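Local coordinates for protein P450 epoxidase (PDB 1Q5D) that belongs to the cytochrome P450 family, holding a haem group and, beside it, the ligand EPB inside a largely helical fold, at residues 64-69 with 309-314; 54-59 with 336-341. All coordinates share one frame; numbering follows the deposited sequence.

Contact 1 (64-69 with 309-314); sequences DERFAV and ARQDLE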
ATOM      1  N   ASP A  64      11.358 -10.816  13.711  1.00 53.47           N
ATOM      2  CA  ASP A  64      11.263 -11.700  14.871  1.00 53.51           C
ATOM      3  C   ASP A  64      10.369 -12.895  14.551  1.00 54.28           C
ATOM      4  O   ASP A  64       9.150 -12.758  14.471  1.00 54.56           O
ATOM      5  CB  ASP A  64      10.703 -10.926  16.061  1.00 52.66           C
ATOM      6  CG  ASP A  64      10.843 -11.679  17.373  1.00 52.51           C
ATOM      7  OD1 ASP A  64      11.068 -11.012  18.405  1.00 51.81           O
ATOM      8  OD2 ASP A  64      10.731 -12.924  17.475  1.00 51.55           O
ATOM      9  N   GLU A  65      10.970 -14.069  14.375  1.00 55.13           N
ATOM     10  CA  GLU A  65      10.222 -15.241  13.926  1.00 55.75           C
ATOM     11  C   GLU A  65       9.180 -15.717  14.937  1.00 54.73           C
ATOM     12  O   GLU A  65       8.333 -16.549  14.614  1.00 54.79           O
ATOM     13  CB  GLU A  65      11.163 -16.388  13.545  1.00 57.60           C
ATOM     14  CG  GLU A  65      11.535 -16.407  12.071  1.00 59.60           C
ATOM     15  CD  GLU A  65      12.832 -15.668  11.795  1.00 60.91           C
ATOM     16  OE1 GLU A  65      13.471 -15.935  10.753  1.00 61.55           O
ATOM     17  OE2 GLU A  65      13.219 -14.820  12.627  1.00 62.17           O
ATOM     18  N   ARG A  66       9.237 -15.178  16.149  1.00 53.70           N
ATOM     19  CA  ARG A  66       8.199 -15.427  17.145  1.00 53.23           C
ATOM     20  C   ARG A  66       6.857 -14.823  16.703  1.00 52.52           C
ATOM     21  O   ARG A  66       5.796 -15.232  17.174  1.00 52.73           O
ATOM     22  CB  ARG A  66       8.610 -14.855  18.507  1.00 53.66           C
ATOM     23  CG  ARG A  66       9.756 -15.597  19.196  1.00 53.76           C
ATOM     24  CD  ARG A  66      10.246 -14.939  20.481  1.00 54.43           C
ATOM     25  NE  ARG A  66      10.605 -13.532  20.306  1.00 54.68           N
ATOM     26  CZ  ARG A  66      10.928 -12.716  21.303  1.00 55.13           C
ATOM     27  NH1 ARG A  66      10.942 -13.164  22.550  1.00 55.71           N
ATOM     28  NH2 ARG A  66      11.236 -11.448  21.062  1.00 55.60           N
ATOM     29  N   PHE A  67       6.910 -13.848  15.797  1.00 51.17           N
ATOM     30  CA  PHE A  67       5.703 -13.175  15.327  1.00 49.57           C
ATOM     31  C   PHE A  67       5.350 -13.591  13.906  1.00 48.73           C
ATOM     32  O   PHE A  67       6.109 -13.332  12.973  1.00 50.65           O
ATOM     33  CB  PHE A  67       5.876 -11.662  15.422  1.00 48.88           C
ATOM     34  CG  PHE A  67       6.011 -11.153  16.838  1.00 48.89           C
ATOM     35  CD1 PHE A  67       7.257 -11.045  17.437  1.00 48.50           C
ATOM     36  CD2 PHE A  67       4.889 -10.787  17.568  1.00 48.77           C
ATOM     37  CE1 PHE A  67       7.381 -10.577  18.741  1.00 48.99           C
ATOM     38  CE2 PHE A  67       5.004 -10.319  18.865  1.00 48.74           C
ATOM     39  CZ  PHE A  67       6.255 -10.212  19.453  1.00 48.91           C
ATOM     40  N   ALA A  68       4.194 -14.229  13.740  1.00 46.77           N
ATOM     41  CA  ALA A  68       3.778 -14.747  12.435  1.00 44.83           C
ATOM     42  C   ALA A  68       2.930 -13.753  11.642  1.00 43.46           C
ATOM     43  O   ALA A  68       2.334 -12.841  12.214  1.00 41.22           O
ATOM     44  CB  ALA A  68       3.017 -16.049  12.608  1.00 44.99           C
ATOM     45  N   VAL A  69       2.896 -13.952  10.323  1.00 42.67           N
ATOM     46  CA  VAL A  69       2.050 -13.182   9.410  1.00 42.29           C
ATOM     47  C   VAL A  69       0.697 -13.861   9.175  1.00 42.53           C
ATOM     48  O   VAL A  69      -0.332 -13.194   9.110  1.00 42.52           O
ATOM     49  CB  VAL A  69       2.757 -12.973   8.050  1.00 41.94           C
ATOM     50  CG1 VAL A  69       1.798 -12.412   7.029  1.00 41.76           C
ATOM     51  CG2 VAL A  69       3.969 -12.063   8.207  1.00 41.11           C
ATOM     52  N   ALA A 309       1.358 -13.449  17.680  1.00 42.33           N
ATOM     53  CA  ALA A 309       2.254 -14.174  18.584  1.00 44.55           C
ATOM     54  C   ALA A 309       2.095 -15.682  18.432  1.00 46.29           C
ATOM     55  O   ALA A 309       1.005 -16.213  18.606  1.00 46.56           O
ATOM     56  CB  ALA A 309       1.993 -13.758  20.034  1.00 43.97           C
ATOM     57  N   ARG A 310       3.193 -16.366  18.122  1.00 49.49           N
ATOM     58  CA  ARG A 310       3.175 -17.812  17.920  1.00 52.17           C
ATOM     59  C   ARG A 310       3.279 -18.589  19.235  1.00 53.00           C
ATOM     60  O   ARG A 310       3.170 -19.818  19.246  1.00 53.27           O
ATOM     61  CB  ARG A 310       4.307 -18.233  16.980  1.00 53.50           C
ATOM     62  CG  ARG A 310       4.135 -17.730  15.557  1.00 55.10           C
ATOM     63  CD  ARG A 310       5.357 -17.917  14.685  1.00 56.89           C
ATOM     64  NE  ARG A 310       5.542 -19.317  14.325  1.00 58.50           N
ATOM     65  CZ  ARG A 310       6.719 -19.917  14.250  1.00 59.24           C
ATOM     66  NH1 ARG A 310       7.832 -19.239  14.505  1.00 59.54           N
ATOM     67  NH2 ARG A 310       6.786 -21.199  13.920  1.00 59.55           N
ATOM     68  N   GLN A 311       3.479 -17.859  20.330  1.00 53.49           N
ATOM     69  CA  GLN A 311       3.703 -18.440  21.648  1.00 53.88           C
ATOM     70  C   GLN A 311       3.588 -17.330  22.685  1.00 54.00           C
ATOM     71  O   GLN A 311       3.649 -16.150  22.343  1.00 53.88           O
ATOM     72  CB  GLN A 311       5.105 -19.044  21.716  1.00 54.56           C
ATOM     73  CG  GLN A 311       6.191 -17.981  21.797  1.00 55.29           C
ATOM     74  CD  GLN A 311       7.592 -18.541  21.728  1.00 55.71           C
ATOM     75  OE1 GLN A 311       7.840 -19.528  21.034  1.00 55.99           O
ATOM     76  NE2 GLN A 311       8.519 -17.904  22.441  1.00 55.94           N
ATOM     77  N   ASP A 312       3.422 -17.700  23.952  1.00 54.30           N
ATOM     78  CA  ASP A 312       3.463 -16.719  25.037  1.00 54.01           C
ATOM     79  C   ASP A 312       4.840 -16.069  25.092  1.00 53.55           C
ATOM     80  O   ASP A 312       5.852 -16.743  24.893  1.00 53.69           O
ATOM     81  CB  ASP A 312       3.180 -17.387  26.380  1.00 54.63           C
ATOM     82  CG  ASP A 312       1.734 -17.799  26.541  1.00 55.76           C
ATOM     83  OD1 ASP A 312       1.423 -18.414  27.581  1.00 55.94           O
ATOM     84  OD2 ASP A 312       0.835 -17.561  25.702  1.00 56.50           O
ATOM     85  N   LEU A 313       4.883 -14.766  25.351  1.00 52.75           N
ATOM     86  CA  LEU A 313       6.155 -14.061  25.504  1.00 52.77           C
ATOM     87  C   LEU A 313       5.966 -12.719  26.191  1.00 52.44           C
ATOM     88  O   LEU A 313       4.859 -12.191  26.229  1.00 51.91           O
ATOM     89  CB  LEU A 313       6.860 -13.871  24.154  1.00 53.45           C
ATOM     90  CG  LEU A 313       6.208 -12.997  23.076  1.00 53.99           C
ATOM     91  CD1 LEU A 313       7.225 -12.649  21.992  1.00 54.20           C
ATOM     92  CD2 LEU A 313       5.011 -13.693  22.455  1.00 54.14           C
ATOM     93  N   GLU A 314       7.052 -12.190  26.752  1.00 52.31           N
ATOM     94  CA  GLU A 314       7.065 -10.850  27.330  1.00 52.44           C
ATOM     95  C   GLU A 314       7.751  -9.905  26.353  1.00 51.82           C
ATOM     96  O   GLU A 314       8.812 -10.226  25.814  1.00 52.51           O
ATOM     97  CB  GLU A 314       7.801 -10.838  28.679  1.00 53.03           C
ATOM     98  CG  GLU A 314       6.889 -10.652  29.888  1.00 54.11           C
ATOM     99  CD  GLU A 314       6.057 -11.891  30.185  1.00 54.42           C
ATOM    100  OE1 GLU A 314       5.041 -11.776  30.897  1.00 54.86           O
ATOM    101  OE2 GLU A 314       6.417 -12.984  29.707  1.00 54.75           O
TER
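Arg310 reaches over to the turn at 64-67 with its guanidinium, which the bend at chi3 (73°) turns toward Glu65 O: NH1 donates to that oxygen at 2.7 Å, almost within the guanidinium plane but well above the plane of the carbonyl. The Arg310 backbone adds a second bond, its N lying 3.0 Å from Arg66 O. Two consecutive carbonyls of the type I turn from Asp64 to Phe67 are thus held by one residue. Asp64 in turn fixes Arg66, whose NE and NH2 grip the carboxylate side-on, each oxygen offering its syn lone pair; NH2 to OD1 is 2.7 Å. Asp64 OD2 also accepts from Arg66 N, closing an Asx turn. In the mixed β-sheet of this cytochrome P450, Phe67 and Ala309 form an antiparallel, non-hydrogen-bonded pair, flanked by the Arg310 N to Arg66 O bond and the backbone bond of Ala68 with Phe308, where strand 67-68 joins strand 304-309. Leu313 packs next to it: its CD1 sits over one face of the Arg66 guanidinium, toward its rim, 3.8 Å from CZ, and meets Phe67 CZ obliquely at 3.7 Å. The Phe67 ring also makes an edge-to-face contact with Tyr315. Arg310 CG lies 3.6 Å from Ala68 CB.

Contact 2 (54-59 with 336-341); sequences RYHDVS and DGTVFS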
ATOM      1  N   ARG A  54       7.245   2.430  18.893  1.00 31.95           N
ATOM      2  CA  ARG A  54       8.592   2.962  18.688  1.00 33.18           C
ATOM      3  C   ARG A  54       9.384   2.246  17.585  1.00 32.95           C
ATOM      4  O   ARG A  54       9.255   1.042  17.391  1.00 32.18           O
ATOM      5  CB  ARG A  54       9.367   2.960  20.010  1.00 34.20           C
ATOM      6  CG  ARG A  54       8.752   3.901  21.049  1.00 34.66           C
ATOM      7  CD  ARG A  54       9.253   3.694  22.488  1.00 35.99           C
ATOM      8  NE  ARG A  54       8.488   4.517  23.423  1.00 36.16           N
ATOM      9  CZ  ARG A  54       8.667   4.520  24.740  1.00 36.39           C
ATOM     10  NH1 ARG A  54       9.589   3.729  25.289  1.00 35.42           N
ATOM     11  NH2 ARG A  54       7.917   5.306  25.503  1.00 34.96           N
ATOM     12  N   TYR A  55      10.191   3.006  16.854  1.00 32.33           N
ATOM     13  CA  TYR A  55      10.932   2.436  15.726  1.00 33.04           C
ATOM     14  C   TYR A  55      11.621   1.103  16.026  1.00 33.97           C
ATOM     15  O   TYR A  55      11.400   0.109  15.336  1.00 34.10           O
ATOM     16  CB  TYR A  55      11.954   3.432  15.171  1.00 31.12           C
ATOM     17  CG  TYR A  55      12.630   2.908  13.928  1.00 31.44           C
ATOM     18  CD1 TYR A  55      12.180   3.283  12.662  1.00 30.62           C
ATOM     19  CD2 TYR A  55      13.714   2.020  14.013  1.00 30.68           C
ATOM     20  CE1 TYR A  55      12.797   2.805  11.511  1.00 30.34           C
ATOM     21  CE2 TYR A  55      14.337   1.531  12.860  1.00 30.18           C
ATOM     22  CZ  TYR A  55      13.878   1.935  11.617  1.00 30.38           C
ATOM     23  OH  TYR A  55      14.476   1.455  10.464  1.00 30.73           O
ATOM     24  N   HIS A  56      12.454   1.062  17.062  1.00 37.33           N
ATOM     25  CA  HIS A  56      13.284  -0.129  17.271  1.00 38.85           C
ATOM     26  C   HIS A  56      12.484  -1.377  17.587  1.00 39.40           C
ATOM     27  O   HIS A  56      12.849  -2.478  17.165  1.00 38.27           O
ATOM     28  CB  HIS A  56      14.379   0.121  18.307  1.00 42.09           C
ATOM     29  CG  HIS A  56      15.542   0.887  17.755  1.00 44.14           C
ATOM     30  ND1 HIS A  56      15.774   2.213  18.056  1.00 44.76           N
ATOM     31  CD2 HIS A  56      16.510   0.523  16.879  1.00 44.45           C
ATOM     32  CE1 HIS A  56      16.848   2.627  17.407  1.00 45.17           C
ATOM     33  NE2 HIS A  56      17.313   1.623  16.685  1.00 45.16           N
ATOM     34  N   ASP A  57      11.385  -1.210  18.317  1.00 39.00           N
ATOM     35  CA  ASP A  57      10.516  -2.337  18.621  1.00 39.13           C
ATOM     36  C   ASP A  57       9.752  -2.771  17.367  1.00 37.80           C
ATOM     37  O   ASP A  57       9.633  -3.959  17.076  1.00 37.69           O
ATOM     38  CB  ASP A  57       9.548  -1.979  19.752  1.00 40.48           C
ATOM     39  CG  ASP A  57      10.265  -1.435  20.974  1.00 42.24           C
ATOM     40  OD1 ASP A  57      11.170  -2.134  21.469  1.00 43.34           O
ATOM     41  OD2 ASP A  57      10.017  -0.323  21.489  1.00 42.06           O
ATOM     42  N   VAL A  58       9.227  -1.798  16.632  1.00 36.66           N
ATOM     43  CA  VAL A  58       8.556  -2.076  15.361  1.00 35.83           C
ATOM     44  C   VAL A  58       9.494  -2.788  14.370  1.00 36.82           C
ATOM     45  O   VAL A  58       9.163  -3.841  13.808  1.00 36.62           O
ATOM     46  CB  VAL A  58       8.027  -0.775  14.743  1.00 34.62           C
ATOM     47  CG1 VAL A  58       7.639  -0.985  13.302  1.00 34.12           C
ATOM     48  CG2 VAL A  58       6.834  -0.256  15.545  1.00 34.35           C
ATOM     49  N   SER A  59      10.668  -2.212  14.167  1.00 37.64           N
ATOM     50  CA  SER A  59      11.631  -2.794  13.250  1.00 40.07           C
ATOM     51  C   SER A  59      12.030  -4.200  13.682  1.00 40.32           C
ATOM     52  O   SER A  59      12.143  -5.096  12.854  1.00 41.12           O
ATOM     53  CB  SER A  59      12.862  -1.900  13.128  1.00 40.52           C
ATOM     54  OG  SER A  59      13.889  -2.589  12.447  1.00 42.15           O
ATOM     55  N   ASP A 336       9.941   8.657  15.040  1.00 33.33           N
ATOM     56  CA  ASP A 336      10.749   8.402  16.212  1.00 35.28           C
ATOM     57  C   ASP A 336      12.045   9.218  16.148  1.00 36.51           C
ATOM     58  O   ASP A 336      12.872   9.005  15.268  1.00 35.84           O
ATOM     59  CB  ASP A 336      11.034   6.905  16.291  1.00 36.13           C
ATOM     60  CG  ASP A 336      11.555   6.480  17.640  1.00 37.02           C
ATOM     61  OD1 ASP A 336      12.274   7.267  18.282  1.00 38.89           O
ATOM     62  OD2 ASP A 336      11.312   5.369  18.124  1.00 36.89           O
ATOM     63  N   GLY A 337      12.206  10.160  17.081  1.00 37.69           N
ATOM     64  CA  GLY A 337      13.338  11.075  17.080  1.00 38.06           C
ATOM     65  C   GLY A 337      14.678  10.461  17.432  1.00 39.26           C
ATOM     66  O   GLY A 337      15.730  11.074  17.231  1.00 40.19           O
ATOM     67  N   THR A 338      14.668   9.251  17.961  1.00 40.00           N
ATOM     68  CA  THR A 338      15.931   8.574  18.200  1.00 41.18           C
ATOM     69  C   THR A 338      16.486   7.990  16.906  1.00 41.41           C
ATOM     70  O   THR A 338      17.607   7.498  16.876  1.00 42.36           O
ATOM     71  CB  THR A 338      15.809   7.488  19.281  1.00 41.70           C
ATOM     72  OG1 THR A 338      14.961   6.431  18.818  1.00 42.12           O
ATOM     73  CG2 THR A 338      15.093   8.031  20.510  1.00 42.05           C
ATOM     74  N   VAL A 339      15.706   8.065  15.829  1.00 40.82           N
ATOM     75  CA  VAL A 339      16.126   7.455  14.571  1.00 39.68           C
ATOM     76  C   VAL A 339      16.223   8.467  13.431  1.00 39.53           C
ATOM     77  O   VAL A 339      17.163   8.435  12.641  1.00 40.30           O
ATOM     78  CB  VAL A 339      15.215   6.268  14.187  1.00 39.52           C
ATOM     79  CG1 VAL A 339      15.521   5.788  12.781  1.00 38.83           C
ATOM     80  CG2 VAL A 339      15.386   5.123  15.182  1.00 39.14           C
ATOM     81  N   PHE A 340      15.250   9.362  13.339  1.00 39.41           N
ATOM     82  CA  PHE A 340      15.278  10.418  12.338  1.00 39.31           C
ATOM     83  C   PHE A 340      15.421  11.743  13.063  1.00 41.22           C
ATOM     84  O   PHE A 340      14.614  12.057  13.934  1.00 41.52           O
ATOM     85  CB  PHE A 340      13.996  10.408  11.479  1.00 37.78           C
ATOM     86  CG  PHE A 340      13.649   9.048  10.916  1.00 36.03           C
ATOM     87  CD1 PHE A 340      14.204   8.620   9.712  1.00 35.46           C
ATOM     88  CD2 PHE A 340      12.782   8.200  11.590  1.00 34.89           C
ATOM     89  CE1 PHE A 340      13.907   7.385   9.197  1.00 33.69           C
ATOM     90  CE2 PHE A 340      12.488   6.943  11.092  1.00 33.89           C
ATOM     91  CZ  PHE A 340      13.047   6.535   9.880  1.00 33.98           C
ATOM     92  N   SER A 341      16.456  12.510  12.715  1.00 42.56           N
ATOM     93  CA  SER A 341      16.675  13.824  13.309  1.00 43.90           C
ATOM     94  C   SER A 341      15.683  14.810  12.749  1.00 43.94           C
ATOM     95  O   SER A 341      15.358  14.755  11.563  1.00 44.46           O
ATOM     96  CB  SER A 341      18.094  14.323  13.013  1.00 45.38           C
ATOM     97  OG  SER A 341      19.030  13.622  13.807  1.00 47.68           O
TER
HETATM   98  O   HOH W   1      12.780   3.268  18.857  1.00 38.61           O
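Asp336 binds a helix start that lies far away in sequence: its OD2 accepts from Tyr55 N, the first residue of helix 55-62, at 2.9 Å, while the N-cap position itself belongs to Arg54. In this cytochrome P450 the carboxylate comes from the long irregular segment between helices 330-333 and 368-385, a sequence-remote loop of the same chain that thus accepts from the first N-H of the helix. One water extends the grip by a residue, donating to OD2 and accepting from His56 N at 2.9 Å. Between them, the carboxylate and the water meet two N-H groups of the first helical turn, where the helix dipole would be expected to stabilise a negative charge.

OD1 is bonded within its own loop. Asp336 OD1 accepts from Thr338 N, making an Asx turn, and from Thr338 OG1 at 2.9 Å, both donors approaching from the same face of the carboxylate. CG anti to the backbone N (chi1 -165°) carries the Asp336 carboxylate toward the helix start, and the turn about chi2 (-33°) gives OD2 to Tyr55 and OD1 to Thr338.

Next to the carboxylate the Tyr55 ring is wedged against Val339 and Phe340. Val339 CG1 stands almost exactly over the ring centre, a CH-pi contact of 4.1 Å to the centroid, and also lies over one face of the Phe340 ring, toward its rim. The two aromatic rings meet obliquely, planes 79° apart, with Tyr55 CD1 4.0 Å from Phe340 CE2. Beyond them, Tyr55 OH bonds to Ala354 O, and Phe340 forms a cation-pi pair with Arg296, so both rings are tied further into the fold. The second methyl of Val339 faces the helix surface, where CG2 touches two rings, 3.7 Å from Tyr55 CD2 and 3.6 Å from His56 CE1.

Helix 55-62 and strand 67-68 follow one another in the chain, and each is fastened to a later part of the same P450 fold: contact 2 holds the start of the helix, contact 1 the turn and strand beyond its end. Contact 1 is nested within the loop that contact 2 closes. Their centres are 21 Å apart and their nearest atoms about 6 Å, without touching. Neither contact touches the haem: the side chain of Phe67 in contact 1 is about 10 Å from it and that of Tyr55 in contact 2 about 12 Å. The ligand EPB lies about 13 Å from the side chain of Ala68.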